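Local coordinates for protein chloride intracellular channel Clic (Drosophila melanogaster, PDB 2YV7) that may insert into membranes from a soluble, GST-like state to form pH-dependent chloride channels, and may play a role in ethanol sensitivity, at residues N113-D118 against M171-C176. Numbering follows the deposited sequence.
Sequences NLFVQD and MCCFDC
Cys173 N donates to Leu114 O across 2.9 Å with an N-H...O angle of 160°, joining the first turn of helix 173-193 to the end of helix 111-114. Leu114 O also takes a weak bond from Val116 N, closing an inverse gamma turn centred on Phe115. Over one face of the Phe115 ring lies Cys173 CB, 3.7 Å from the centroid and 18° off the normal, a CH-pi contact; Cys173 SG approaches the same ring obliquely. With chi1 at 56°, that sulfur lies between its own backbone N and carbonyl carbon, and it also rests 3.9 Å above the plane of the Phe174 ring. A leucine at Phe115 removes the flat face, which would probably leave Cys173 CB without its CH-pi partner and the sulfur with one aromatic neighbour fewer. Val116 CG2 packs on Cys172 CB at 3.7 Å, while the Phe174 ring meets the carbonyl oxygens of Val116 and Asp118 obliquely, CE2 lying 3.5 Å from Val116 O. Behind this shell a capping box, a recurrent feature of this helix in the GST fold, sets the helix start: Cys172 N bonds Asp175 OD2 at 2.9 Å, nearly straight, and Cys172 SG weakly accepts from Phe174 N. Asp175 OD1 is held by Tyr207 OH and Leu166 N. Leu114 reaches helix 41-55 of the thioredoxin-like domain, Phe115 packs on helix 97-107, and Phe174 lies against helix 119-125.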
loop_
_atom_site.group_PDB
_atom_site.type_symbol
_atom_site.label_atom_id
_atom_site.label_comp_id
_atom_site.label_asym_id
_atom_site.label_seq_id
_atom_site.Cartn_x
_atom_site.Cartn_y
_atom_site.Cartn_z
ATOM N N ASN A 113 -8.076 12.855 -11.504
ATOM C CA ASN A 113 -8.570 11.598 -12.055
ATOM C C ASN A 113 -8.265 10.408 -11.141
ATOM O O ASN A 113 -9.002 9.446 -11.126
ATOM C CB ASN A 113 -7.993 11.340 -13.460
ATOM C CG ASN A 113 -8.194 12.531 -14.423
ATOM O OD1 ASN A 113 -9.291 13.095 -14.523
ATOM N ND2 ASN A 113 -7.128 12.903 -15.139
ATOM N N LEU A 114 -7.176 10.467 -10.379
ATOM C CA LEU A 114 -6.787 9.327 -9.553
ATOM C C LEU A 114 -7.654 9.320 -8.277
ATOM O O LEU A 114 -8.039 8.262 -7.746
ATOM C CB LEU A 114 -5.302 9.430 -9.205
ATOM C CG LEU A 114 -4.578 8.250 -8.569
ATOM C CD1 LEU A 114 -4.529 7.115 -9.578
ATOM C CD2 LEU A 114 -3.157 8.639 -8.098
ATOM N N PHE A 115 -7.945 10.503 -7.774
ATOM C CA PHE A 115 -8.784 10.643 -6.608
ATOM C C PHE A 115 -10.271 10.726 -6.972
ATOM O O PHE A 115 -10.911 11.747 -6.802
ATOM C CB PHE A 115 -8.275 11.768 -5.714
ATOM C CG PHE A 115 -7.017 11.405 -4.968
ATOM C CD1 PHE A 115 -5.785 11.385 -5.616
ATOM C CD2 PHE A 115 -7.069 11.042 -3.615
ATOM C CE1 PHE A 115 -4.614 11.052 -4.941
ATOM C CE2 PHE A 115 -5.895 10.684 -2.914
ATOM C CZ PHE A 115 -4.656 10.681 -3.584
ATOM N N VAL A 116 -10.797 9.610 -7.481
ATOM C CA VAL A 116 -12.220 9.451 -7.850
ATOM C C VAL A 116 -13.050 9.777 -6.629
ATOM O O VAL A 116 -12.623 9.492 -5.520
ATOM C CB VAL A 116 -12.554 7.977 -8.290
ATOM C CG1 VAL A 116 -14.071 7.780 -8.575
ATOM C CG2 VAL A 116 -11.752 7.564 -9.498
ATOM N N GLN A 117 -14.215 10.389 -6.834
ATOM C CA GLN A 117 -15.175 10.599 -5.751
ATOM C C GLN A 117 -16.110 9.401 -5.679
ATOM O O GLN A 117 -16.879 9.131 -6.606
ATOM C CB GLN A 117 -15.964 11.912 -5.919
ATOM C CG GLN A 117 -15.125 13.146 -6.281
ATOM C CD GLN A 117 -14.463 13.820 -5.072
ATOM O OE1 GLN A 117 -13.602 13.234 -4.397
ATOM N NE2 GLN A 117 -14.846 15.081 -4.815
ATOM N N ASP A 118 -15.995 8.639 -4.591
ATOM C CA ASP A 118 -16.841 7.478 -4.380
ATOM C C ASP A 118 -16.939 7.252 -2.870
ATOM O O ASP A 118 -16.143 6.518 -2.296
ATOM C CB ASP A 118 -16.298 6.256 -5.133
ATOM C CG ASP A 118 -17.268 5.070 -5.116
ATOM O OD1 ASP A 118 -17.957 4.880 -4.087
ATOM O OD2 ASP A 118 -17.347 4.310 -6.124
ATOM N N MET A 171 -7.195 1.909 -12.073
ATOM C CA MET A 171 -6.781 2.144 -10.694
ATOM C C MET A 171 -7.186 3.509 -10.201
ATOM O O MET A 171 -7.067 4.509 -10.921
ATOM C CB MET A 171 -5.259 1.950 -10.536
ATOM C CG MET A 171 -4.822 0.536 -10.672
ATOM S SD MET A 171 -5.136 -0.316 -9.101
ATOM C CE MET A 171 -4.109 0.594 -7.950
ATOM N N CYS A 172 -7.680 3.555 -8.958
ATOM C CA CYS A 172 -7.802 4.834 -8.270
ATOM C C CYS A 172 -7.123 4.836 -6.895
ATOM O O CYS A 172 -6.530 3.817 -6.430
ATOM C CB CYS A 172 -9.275 5.256 -8.125
ATOM S SG CYS A 172 -10.135 4.206 -6.982
ATOM N N CYS A 173 -7.222 5.971 -6.232
ATOM C CA CYS A 173 -6.663 6.198 -4.896
ATOM C C CYS A 173 -7.021 5.082 -3.889
ATOM O O CYS A 173 -6.226 4.744 -2.982
ATOM C CB CYS A 173 -7.057 7.576 -4.327
ATOM S SG CYS A 173 -8.837 7.845 -4.275
ATOM N N PHE A 174 -8.261 4.593 -3.984
ATOM C CA PHE A 174 -8.761 3.635 -2.986
ATOM C C PHE A 174 -8.085 2.295 -3.180
ATOM O O PHE A 174 -7.869 1.573 -2.207
ATOM C CB PHE A 174 -10.285 3.461 -3.105
ATOM C CG PHE A 174 -11.066 4.769 -2.857
ATOM C CD1 PHE A 174 -10.986 5.393 -1.622
ATOM C CD2 PHE A 174 -11.881 5.309 -3.835
ATOM C CE1 PHE A 174 -11.713 6.625 -1.363
ATOM C CE2 PHE A 174 -12.568 6.512 -3.595
ATOM C CZ PHE A 174 -12.500 7.133 -2.362
ATOM N N ASP A 175 -7.757 1.955 -4.427
ATOM C CA ASP A 175 -6.995 0.731 -4.710
ATOM C C ASP A 175 -5.595 0.795 -4.074
ATOM O O ASP A 175 -5.109 -0.174 -3.452
ATOM C CB ASP A 175 -6.925 0.506 -6.203
ATOM C CG ASP A 175 -8.286 0.307 -6.780
ATOM O OD1 ASP A 175 -8.965 -0.704 -6.364
ATOM O OD2 ASP A 175 -8.675 1.203 -7.540
ATOM N N CYS A 176 -4.941 1.953 -4.197
ATOM C CA CYS A 176 -3.611 2.100 -3.622
ATOM C C CYS A 176 -3.648 2.087 -2.087
ATOM O O CYS A 176 -2.636 1.776 -1.407
ATOM C CB CYS A 176 -2.969 3.420 -4.150
ATOM S SG CYS A 176 -2.922 3.442 -5.941
#